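ATP phosphoribosyltransferase (Methanobacterium thermoautotrophicum, PDB 2VD3) probably catalyses the magnesium-dependent condensation of ATP with 5-phosphoribose 1-diphosphate, the first step of histidine biosynthesis, and binds histidine as inhibitor. Local coordinates at residues K216-L221 against H256-E261; N222-N227 against G275-L280; R208-A213 against I284-P289. All coordinates share one frame; numbering follows the deposited sequence. Where two conformers were deposited one is given.

Contact 1: residues K216-L221 against H256-E261; sequences KRLVML and HAVVDE. With HIS (histidine), chain C; HIS (histidine), chain B.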
loop_
_atom_site.group_PDB
_atom_site.type_symbol
_atom_site.label_atom_id
_atom_site.label_comp_id
_atom_site.label_asym_id
_atom_site.label_seq_id
_atom_site.Cartn_x
_atom_site.Cartn_y
_atom_site.Cartn_z
ATOM N N LYS A 216 23.552 24.187 -14.656
ATOM C CA LYS A 216 24.009 24.861 -15.870
ATOM C C LYS A 216 22.912 24.818 -16.920
ATOM O O LYS A 216 22.452 23.740 -17.302
ATOM C CB LYS A 216 25.284 24.208 -16.429
ATOM C CG LYS A 216 26.414 24.002 -15.430
ATOM C CD LYS A 216 27.017 25.321 -15.005
ATOM C CE LYS A 216 28.349 25.110 -14.343
ATOM N NZ LYS A 216 28.608 26.196 -13.371
ATOM N N ARG A 217 22.494 25.984 -17.391
ATOM C CA ARG A 217 21.479 26.049 -18.438
ATOM C C ARG A 217 22.033 26.825 -19.624
ATOM O O ARG A 217 23.003 27.577 -19.472
ATOM C CB ARG A 217 20.197 26.717 -17.923
ATOM C CG ARG A 217 19.508 26.055 -16.736
ATOM C CD ARG A 217 19.008 24.645 -17.044
ATOM N NE ARG A 217 17.901 24.266 -16.165
ATOM C CZ ARG A 217 18.029 23.754 -14.940
ATOM N NH1 ARG A 217 16.941 23.461 -14.231
ATOM N NH2 ARG A 217 19.229 23.536 -14.418
ATOM N N LEU A 218 21.426 26.636 -20.798
ATOM C CA LEU A 218 21.773 27.412 -21.996
ATOM C C LEU A 218 20.786 28.571 -22.179
ATOM O O LEU A 218 19.607 28.353 -22.497
ATOM C CB LEU A 218 21.809 26.521 -23.249
ATOM C CG LEU A 218 22.088 27.168 -24.614
ATOM C CD1 LEU A 218 23.536 27.556 -24.763
ATOM C CD2 LEU A 218 21.672 26.239 -25.757
ATOM N N VAL A 219 21.284 29.793 -21.987
ATOM C CA VAL A 219 20.455 30.993 -22.045
ATOM C C VAL A 219 20.538 31.668 -23.417
ATOM O O VAL A 219 21.627 31.950 -23.907
ATOM C CB VAL A 219 20.809 31.979 -20.900
ATOM C CG1 VAL A 219 20.040 33.298 -21.031
ATOM C CG2 VAL A 219 20.519 31.330 -19.560
ATOM N N MET A 220 19.372 31.907 -24.022
ATOM C CA MET A 220 19.264 32.532 -25.346
ATOM C C MET A 220 18.428 33.808 -25.273
ATOM O O MET A 220 17.459 33.879 -24.516
ATOM C CB MET A 220 18.602 31.585 -26.352
ATOM C CG MET A 220 19.275 30.248 -26.529
ATOM S SD MET A 220 18.196 29.026 -27.298
ATOM C CE MET A 220 18.400 29.360 -29.043
ATOM N N LEU A 221 18.802 34.801 -26.080
ATOM C CA LEU A 221 18.101 36.090 -26.111
ATOM C C LEU A 221 18.225 36.790 -27.460
ATOM O O LEU A 221 19.186 36.570 -28.200
ATOM C CB LEU A 221 18.604 37.019 -24.996
ATOM C CG LEU A 221 20.092 37.389 -24.902
ATOM C CD1 LEU A 221 20.527 38.439 -25.933
ATOM C CD2 LEU A 221 20.379 37.901 -23.514
ATOM N N HIS A 256 23.543 33.316 -27.463
ATOM C CA HIS A 256 23.432 32.151 -26.577
ATOM C C HIS A 256 24.705 31.951 -25.739
ATOM O O HIS A 256 25.810 32.082 -26.263
ATOM C CB HIS A 256 23.140 30.866 -27.376
ATOM C CG HIS A 256 22.253 31.061 -28.575
ATOM N ND1 HIS A 256 22.451 30.382 -29.759
ATOM C CD2 HIS A 256 21.167 31.849 -28.774
ATOM C CE1 HIS A 256 21.528 30.741 -30.632
ATOM N NE2 HIS A 256 20.738 31.632 -30.061
ATOM N N ALA A 257 24.535 31.607 -24.464
ATOM C CA ALA A 257 25.646 31.301 -23.573
ATOM C C ALA A 257 25.194 30.336 -22.492
ATOM O O ALA A 257 24.047 30.378 -22.042
ATOM C CB ALA A 257 26.197 32.568 -22.952
ATOM N N VAL A 258 26.103 29.450 -22.098
ATOM C CA VAL A 258 25.888 28.575 -20.952
ATOM C C VAL A 258 26.033 29.437 -19.696
ATOM O O VAL A 258 27.007 30.184 -19.556
ATOM C CB VAL A 258 26.915 27.419 -20.925
ATOM C CG1 VAL A 258 26.594 26.436 -19.798
ATOM C CG2 VAL A 258 26.964 26.703 -22.272
ATOM N N VAL A 259 25.039 29.380 -18.811
ATOM C CA VAL A 259 25.096 30.165 -17.577
ATOM C C VAL A 259 24.750 29.309 -16.354
ATOM O O VAL A 259 23.923 28.406 -16.435
ATOM C CB VAL A 259 24.219 31.457 -17.635
ATOM C CG1 VAL A 259 24.132 32.014 -19.056
ATOM C CG2 VAL A 259 22.835 31.217 -17.086
ATOM N N ASP A 260 25.394 29.593 -15.228
ATOM C CA ASP A 260 25.093 28.895 -13.991
ATOM C C ASP A 260 23.839 29.445 -13.317
ATOM O O ASP A 260 23.592 30.646 -13.362
ATOM C CB ASP A 260 26.270 28.970 -13.022
ATOM C CG ASP A 260 26.098 28.038 -11.847
ATOM O OD1 ASP A 260 26.285 26.817 -12.025
ATOM O OD2 ASP A 260 25.749 28.518 -10.754
ATOM N N GLU A 261 23.075 28.561 -12.672
ATOM C CA GLU A 261 21.826 28.925 -11.991
ATOM C C GLU A 261 21.958 29.992 -10.899
ATOM O O GLU A 261 21.007 30.729 -10.650
ATOM C CB GLU A 261 21.135 27.684 -11.426
ATOM C CG GLU A 261 20.530 26.775 -12.497
ATOM C CD GLU A 261 19.074 27.093 -12.813
ATOM O OE1 GLU A 261 18.229 26.194 -12.623
ATOM O OE2 GLU A 261 18.772 28.225 -13.252
HETATM N N HIS C . 15.187 34.377 -32.684
HETATM C CA HIS C . 14.182 33.318 -32.335
HETATM C C HIS C . 12.867 33.931 -31.873
HETATM O O HIS C . 11.859 33.236 -31.756
HETATM C CB HIS C . 14.729 32.387 -31.248
HETATM C CG HIS C . 15.191 33.101 -30.014
HETATM N ND1 HIS C . 16.512 33.128 -29.621
HETATM C CD2 HIS C . 14.507 33.812 -29.087
HETATM C CE1 HIS C . 16.622 33.829 -28.505
HETATM N NE2 HIS C . 15.420 34.258 -28.163
HETATM O OXT HIS C . 12.779 35.136 -31.599
HETATM N N HIS B . 29.440 29.701 -27.053
HETATM C CA HIS B . 28.603 29.531 -25.818
HETATM C C HIS B . 29.471 29.323 -24.583
HETATM O O HIS B . 28.984 29.385 -23.456
HETATM C CB HIS B . 27.636 28.353 -25.973
HETATM C CG HIS B . 28.305 27.063 -26.337
HETATM N ND1 HIS B . 28.102 26.436 -27.549
HETATM C CD2 HIS B . 29.172 26.284 -25.650
HETATM C CE1 HIS B . 28.819 25.325 -27.592
HETATM N NE2 HIS B . 29.480 25.213 -26.453
HETATM O OXT HIS B . 30.682 29.081 -24.682
#
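Lys216 NZ donates a 2.8 Å hydrogen bond to Asp260 OD1, a salt bridge that reaches the oxygen from above the carboxylate plane. The lysine chain bends at its second torsion (chi2 -69°), which carries CD and CE alongside OD1; the other oxygen, OD2, takes the backbone N-H of Lys262. An alanine in place of Lys216 would remove the ammonium group and is likely to leave Asp260 OD1 without its positive mate. Between the two strands the backbones are tied by paired bonds, straight between Arg217 and Val259, somewhat bent between Val219 and Ala257; Val259 N reaches Arg217 O at 2.8 Å. One face carries Arg217, Val219, Ala257 and Val259. There Val219 CG2 presses on Val259 CG2 at 3.4 Å, the side chains crossing at about a right angle, and Val259 also packs on Val264 and Leu267 of helix 264-272. At the end of this face Glu261 OE1 sits over the guanidinium of Arg217, 3.4 Å from NH2, a contact of charges without a directed N-H; each has a stronger partner on a neighbouring subunit, Glu285 for Arg217 and Arg286 for Glu261. On the other face Met220 CE lies over the His256 ring, 3.7 Å from its centroid in the conformer described; a second conformer of His256 makes this CH-pi contact less certain. Val258 N donates a 3.2 Å bond to the carboxylate O of a bound histidine, which Asn222 and Asp278 of another subunit also hold. These are the adjoining first and third strands of a ferredoxin-like, GlnB-type beta-alpha-beta-beta-alpha-beta domain, whose histidine pocket lies between subunits.

Contact 2: residues N222-N227 against G275-L280; sequences NIDRKN and GARDIL. With HIS (histidine), chain C.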
loop_
_atom_site.group_PDB
_atom_site.type_symbol
_atom_site.label_atom_id
_atom_site.label_comp_id
_atom_site.label_asym_id
_atom_site.label_seq_id
_atom_site.Cartn_x
_atom_site.Cartn_y
_atom_site.Cartn_z
ATOM N N ASN A 222 17.241 37.632 -27.761
ATOM C CA ASN A 222 17.296 38.522 -28.909
ATOM C C ASN A 222 17.716 39.924 -28.463
ATOM O O ASN A 222 17.109 40.503 -27.562
ATOM C CB ASN A 222 15.939 38.568 -29.614
ATOM C CG ASN A 222 15.581 37.254 -30.285
ATOM O OD1 ASN A 222 16.444 36.551 -30.816
ATOM N ND2 ASN A 222 14.292 36.924 -30.280
ATOM N N ILE A 223 18.766 40.455 -29.086
ATOM C CA ILE A 223 19.253 41.797 -28.769
ATOM C C ILE A 223 19.445 42.624 -30.032
ATOM O O ILE A 223 19.872 42.105 -31.065
ATOM C CB ILE A 223 20.566 41.762 -27.915
ATOM C CG1 ILE A 223 20.915 43.144 -27.361
ATOM C CG2 ILE A 223 21.739 41.228 -28.706
ATOM C CD1 ILE A 223 20.025 43.620 -26.247
ATOM N N ASP A 224 19.108 43.908 -29.948
ATOM C CA ASP A 224 19.432 44.851 -31.008
ATOM C C ASP A 224 20.944 45.065 -30.993
ATOM O O ASP A 224 21.548 45.215 -29.922
ATOM C CB ASP A 224 18.665 46.168 -30.830
ATOM C CG ASP A 224 17.150 45.969 -30.838
ATOM O OD1 ASP A 224 16.519 46.227 -31.887
ATOM O OD2 ASP A 224 16.592 45.536 -29.802
ATOM N N ARG A 225 21.539 45.058 -32.185
ATOM C CA ARG A 225 22.996 45.113 -32.374
ATOM C C ARG A 225 23.704 46.266 -31.648
ATOM O O ARG A 225 24.859 46.124 -31.236
ATOM C CB ARG A 225 23.316 45.176 -33.867
ATOM C CG ARG A 225 24.682 44.663 -34.240
ATOM C CD ARG A 225 24.657 44.114 -35.643
ATOM N NE ARG A 225 25.808 43.255 -35.897
ATOM C CZ ARG A 225 25.849 42.314 -36.836
ATOM N NH1 ARG A 225 26.945 41.581 -36.989
ATOM N NH2 ARG A 225 24.796 42.102 -37.617
ATOM N N LYS A 226 23.012 47.397 -31.502
ATOM C CA LYS A 226 23.554 48.568 -30.801
ATOM C C LYS A 226 23.918 48.265 -29.342
ATOM O O LYS A 226 24.755 48.948 -28.746
ATOM C CB LYS A 226 22.578 49.753 -30.883
ATOM C CG LYS A 226 21.168 49.440 -30.388
ATOM C CD LYS A 226 20.192 50.556 -30.723
ATOM C CE LYS A 226 18.764 50.143 -30.387
ATOM N NZ LYS A 226 17.772 51.134 -30.888
ATOM N N ASN A 227 23.294 47.229 -28.787
ATOM C CA ASN A 227 23.525 46.819 -27.406
ATOM C C ASN A 227 24.286 45.496 -27.250
ATOM O O ASN A 227 24.506 45.036 -26.130
ATOM C CB ASN A 227 22.195 46.773 -26.653
ATOM C CG ASN A 227 21.549 48.139 -26.530
ATOM O OD1 ASN A 227 22.199 49.111 -26.148
ATOM N ND2 ASN A 227 20.261 48.219 -26.852
ATOM N N GLY A 275 18.250 45.902 -22.955
ATOM C CA GLY A 275 17.429 45.794 -24.160
ATOM C C GLY A 275 17.247 44.371 -24.655
ATOM O O GLY A 275 16.731 44.149 -25.752
ATOM N N ALA A 276 17.674 43.405 -23.850
ATOM C CA ALA A 276 17.456 42.002 -24.167
ATOM C C ALA A 276 15.980 41.664 -24.058
ATOM O O ALA A 276 15.302 42.086 -23.116
ATOM C CB ALA A 276 18.267 41.118 -23.257
ATOM N N ARG A 277 15.478 40.932 -25.046
ATOM C CA ARG A 277 14.125 40.382 -24.978
ATOM C C ARG A 277 14.113 38.898 -25.334
ATOM O O ARG A 277 15.123 38.357 -25.801
ATOM C CB ARG A 277 13.132 41.198 -25.829
ATOM C CG ARG A 277 13.570 41.539 -27.248
ATOM C CD ARG A 277 12.801 42.763 -27.746
ATOM N NE ARG A 277 13.374 43.355 -28.959
ATOM C CZ ARG A 277 12.813 43.301 -30.167
ATOM N NH1 ARG A 277 13.413 43.876 -31.208
ATOM N NH2 ARG A 277 11.649 42.678 -30.341
ATOM N N ASP A 278 12.972 38.253 -25.084
ATOM C CA ASP A 278 12.724 36.845 -25.431
ATOM C C ASP A 278 13.762 35.906 -24.828
ATOM O O ASP A 278 14.329 35.048 -25.515
ATOM C CB ASP A 278 12.657 36.671 -26.954
ATOM C CG ASP A 278 11.927 37.808 -27.635
ATOM O OD1 ASP A 278 10.820 38.154 -27.182
ATOM O OD2 ASP A 278 12.466 38.356 -28.619
ATOM N N ILE A 279 14.007 36.079 -23.535
ATOM C CA ILE A 279 15.028 35.301 -22.851
ATOM C C ILE A 279 14.560 33.868 -22.608
ATOM O O ILE A 279 13.547 33.629 -21.944
ATOM C CB ILE A 279 15.485 35.960 -21.537
ATOM C CG1 ILE A 279 15.857 37.430 -21.781
ATOM C CG2 ILE A 279 16.669 35.190 -20.953
ATOM C CD1 ILE A 279 15.991 38.251 -20.507
ATOM N N LEU A 280 15.311 32.928 -23.170
ATOM C CA LEU A 280 14.990 31.520 -23.076
ATOM C C LEU A 280 16.029 30.845 -22.225
ATOM O O LEU A 280 17.233 31.155 -22.309
ATOM C CB LEU A 280 14.981 30.858 -24.459
ATOM C CG LEU A 280 14.437 31.607 -25.678
ATOM C CD1 LEU A 280 14.554 30.718 -26.888
ATOM C CD2 LEU A 280 12.994 32.091 -25.473
HETATM N N HIS C . 15.187 34.377 -32.684
HETATM C CA HIS C . 14.182 33.318 -32.335
HETATM C C HIS C . 12.867 33.931 -31.873
HETATM O O HIS C . 11.859 33.236 -31.756
HETATM C CB HIS C . 14.729 32.387 -31.248
HETATM C CG HIS C . 15.191 33.101 -30.014
HETATM N ND1 HIS C . 16.512 33.128 -29.621
HETATM C CD2 HIS C . 14.507 33.812 -29.087
HETATM C CE1 HIS C . 16.622 33.829 -28.505
HETATM N NE2 HIS C . 15.420 34.258 -28.163
HETATM O OXT HIS C . 12.779 35.136 -31.599
#
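A short antiparallel pairing, Asn222 with Arg277, joins the far end of strand 216-224 to the chain that leads into strand 279-283, and Asn222 and the adjacent Asp278 grip a bound histidine. Both backbone bonds of the pair are 3.0 Å long, Asn222 N to Arg277 O and Arg277 N to Asn222 O. The amide of Asn222 then does double duty. Its ND2 gives one hydrogen bond to the ligand's OXT at 2.7 Å and another to Asp278 OD2 at 2.9 Å, while OD1 accepts from the ligand's amino N at 3.1 Å. With both ends engaged, the amide is fixed in its rotation. Asp278 OD2 lies near the amide plane, although its carboxylate is turned 74° from it, and the same oxygen is bonded to Thr239 OG1 of a neighbouring subunit. Asp278 adopts left-handed backbone angles (phi 56°, psi 49°) where the chain turns a corner, and its carbonyl O accepts the ligand's imidazole NE2-H at 3.0 Å. Away from the ligand, Ile223, with CG1 anti to the backbone N, extends CD1 to 3.3 Å from Gly275 C. Gly275 has positive phi and ends helix 264-272 in a Schellman motif. Asp224 OD2 and Arg277 NH1, 3.9 Å apart, form no more than a long ion pair. Completed by Thr239, Gly240 and Thr242 of the neighbouring subunit, this is one half of the intersubunit histidine site of the regulatory domain.

Contact 3: residues R208-A213 against I284-P289; sequences RGVIDA and IERIIP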
loop_
_atom_site.group_PDB
_atom_site.type_symbol
_atom_site.label_atom_id
_atom_site.label_comp_id
_atom_site.label_asym_id
_atom_site.label_seq_id
_atom_site.Cartn_x
_atom_site.Cartn_y
_atom_site.Cartn_z
ATOM N N ARG A 208 29.558 11.383 -15.524
ATOM C CA ARG A 208 30.343 12.560 -15.131
ATOM C C ARG A 208 29.825 13.793 -15.862
ATOM O O ARG A 208 29.672 14.850 -15.255
ATOM C CB ARG A 208 31.846 12.341 -15.356
ATOM C CG ARG A 208 32.791 13.368 -14.694
ATOM C CD ARG A 208 32.246 13.889 -13.348
ATOM N NE ARG A 208 33.242 14.602 -12.543
ATOM C CZ ARG A 208 32.969 15.635 -11.742
ATOM N NH1 ARG A 208 33.936 16.208 -11.046
ATOM N NH2 ARG A 208 31.733 16.105 -11.644
ATOM N N GLY A 209 29.515 13.626 -17.148
ATOM C CA GLY A 209 28.868 14.653 -17.966
ATOM C C GLY A 209 27.547 15.209 -17.442
ATOM O O GLY A 209 27.302 16.408 -17.538
ATOM N N VAL A 210 26.696 14.348 -16.891
ATOM C CA VAL A 210 25.415 14.777 -16.309
ATOM C C VAL A 210 25.631 15.585 -15.028
ATOM O O VAL A 210 24.879 16.520 -14.747
ATOM C CB VAL A 210 24.474 13.570 -16.042
ATOM C CG1 VAL A 210 23.263 13.963 -15.201
ATOM C CG2 VAL A 210 24.021 12.966 -17.358
ATOM N N ILE A 211 26.663 15.228 -14.268
ATOM C CA ILE A 211 26.974 15.909 -13.015
ATOM C C ILE A 211 27.506 17.314 -13.252
ATOM O O ILE A 211 27.217 18.234 -12.482
ATOM C CB ILE A 211 27.988 15.101 -12.170
ATOM C CG1 ILE A 211 27.301 13.878 -11.556
ATOM C CG2 ILE A 211 28.585 15.960 -11.060
ATOM C CD1 ILE A 211 28.268 12.832 -11.158
ATOM N N ASP A 212 28.286 17.480 -14.316
ATOM C CA ASP A 212 28.827 18.789 -14.652
ATOM C C ASP A 212 27.776 19.688 -15.286
ATOM O O ASP A 212 27.985 20.898 -15.415
ATOM C CB ASP A 212 30.047 18.656 -15.573
ATOM C CG ASP A 212 31.220 17.949 -14.904
ATOM O OD1 ASP A 212 31.353 18.038 -13.660
ATOM O OD2 ASP A 212 32.008 17.303 -15.631
ATOM N N ALA A 213 26.650 19.098 -15.682
ATOM C CA ALA A 213 25.539 19.872 -16.244
ATOM C C ALA A 213 24.636 20.462 -15.157
ATOM O O ALA A 213 23.786 21.310 -15.452
ATOM C CB ALA A 213 24.723 19.024 -17.229
ATOM N N ILE A 284 20.304 21.656 -20.466
ATOM C CA ILE A 284 21.476 20.958 -20.965
ATOM C C ILE A 284 21.576 19.614 -20.242
ATOM O O ILE A 284 21.611 19.573 -19.012
ATOM C CB ILE A 284 22.780 21.785 -20.744
ATOM C CG1 ILE A 284 22.692 23.138 -21.471
ATOM C CG2 ILE A 284 24.006 20.996 -21.208
ATOM C CD1 ILE A 284 23.847 24.109 -21.162
ATOM N N GLU A 285 21.636 18.520 -20.994
ATOM C CA GLU A 285 21.701 17.195 -20.384
ATOM C C GLU A 285 23.109 16.816 -19.892
ATOM O O GLU A 285 23.276 16.281 -18.798
ATOM C CB GLU A 285 21.153 16.148 -21.353
ATOM C CG GLU A 285 20.676 14.876 -20.693
ATOM C CD GLU A 285 20.136 13.882 -21.697
ATOM O OE1 GLU A 285 18.942 13.530 -21.601
ATOM O OE2 GLU A 285 20.896 13.458 -22.589
ATOM N N ARG A 286 24.116 17.094 -20.708
ATOM C CA ARG A 286 25.501 16.708 -20.410
ATOM C C ARG A 286 26.439 17.819 -20.829
ATOM O O ARG A 286 26.275 18.401 -21.906
ATOM C CB ARG A 286 25.889 15.458 -21.187
ATOM C CG ARG A 286 25.441 14.161 -20.588
ATOM C CD ARG A 286 25.514 13.019 -21.601
ATOM N NE ARG A 286 24.195 12.654 -22.104
ATOM C CZ ARG A 286 23.966 11.723 -23.028
ATOM N NH1 ARG A 286 24.965 11.034 -23.579
ATOM N NH2 ARG A 286 22.721 11.470 -23.405
ATOM N N ILE A 287 27.424 18.108 -19.982
ATOM C CA ILE A 287 28.528 18.982 -20.362
ATOM C C ILE A 287 29.847 18.221 -20.255
ATOM O O ILE A 287 30.087 17.520 -19.270
ATOM C CB ILE A 287 28.571 20.278 -19.500
ATOM C CG1 ILE A 287 27.246 21.025 -19.614
ATOM C CG2 ILE A 287 29.752 21.176 -19.916
ATOM C CD1 ILE A 287 27.180 22.301 -18.805
ATOM N N ILE A 288 30.683 18.343 -21.282
ATOM C CA ILE A 288 32.038 17.789 -21.260
ATOM C C ILE A 288 33.006 18.919 -21.613
ATOM O O ILE A 288 33.109 19.304 -22.781
ATOM C CB ILE A 288 32.222 16.614 -22.259
ATOM C CG1 ILE A 288 30.952 15.741 -22.356
ATOM C CG2 ILE A 288 33.516 15.805 -21.928
ATOM C CD1 ILE A 288 30.851 14.635 -21.319
ATOM N N PRO A 289 33.717 19.458 -20.601
ATOM C CA PRO A 289 34.444 20.713 -20.792
ATOM C C PRO A 289 35.577 20.589 -21.803
ATOM O O PRO A 289 36.277 19.572 -21.861
ATOM C CB PRO A 289 34.988 21.027 -19.385
ATOM C CG PRO A 289 34.143 20.188 -18.443
ATOM C CD PRO A 289 33.883 18.939 -19.230
ATOM O OXT PRO A 289 35.800 21.510 -22.599
#
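Helix 208-212 passes strand 286-288 nearly at right angles, their axes 100° apart and 5.4 Å at closest approach, with Gly209 at the crossing. Ile287 N donates a 3.0 Å hydrogen bond to Gly209 O, reaching it from above the carbonyl plane, and Arg286 CA adds a weaker C-H contact to the same oxygen. A CB on Gly209 would stand tight against Ile288 CD1 and Arg286 CG; as it is, Ile288 CD1 lies 3.9 Å from Gly209 CA. Helix 197-212 leads directly into strand 216-224 of the ferredoxin-like domain, and the C-terminal tail leaves that domain after strand 279-283, so the entry and exit of the regulatory fold are joined here. The tail strand pairs antiparallel with a strand of a neighbouring subunit, carrying that subunit's sheet onward. Val210 CG2 rests on Arg286 CG at 3.7 Å, and Ala213 CB packs against Glu285 O at 3.5 Å, an oxygen that Val210 CG2 also touches. Ile287 CG1 stands anti to its own carbonyl carbon (chi1 -57°), which sets CD1 against Ala213 CA and Asp212 O. Arg286 NH2 bonds Glu285 OE2 at 2.8 Å within the tail, on the syn side but tilted well out of the carboxylate plane. Both charges are shared with that same neighbouring subunit, Glu285 with its Arg217 and Arg286 with its Glu261.

In the fold
Contacts 1 and 2 share strand 216-224 and lie 14 Å apart, centre to centre, in one four-stranded antiparallel sheet, where this strand runs between 252-260 and 279-283. Contact 3 is also about 14 Å from contact 1, but 27 Å from contact 2, centre to centre, at the start of strand 216-224, where helix 197-212 runs into it. Along the chain 208-213 comes first and 284-289 last, enclosing the segments of the other two, which alternate. Ile284 and Ile287 of contact 3 pack against Leu218 and Lys216 of contact 1. Histidine sites formed between subunits touch contacts 1 and 2, so the sheet that holds the inhibitor is probably linked through contact 3 to helix 197-212.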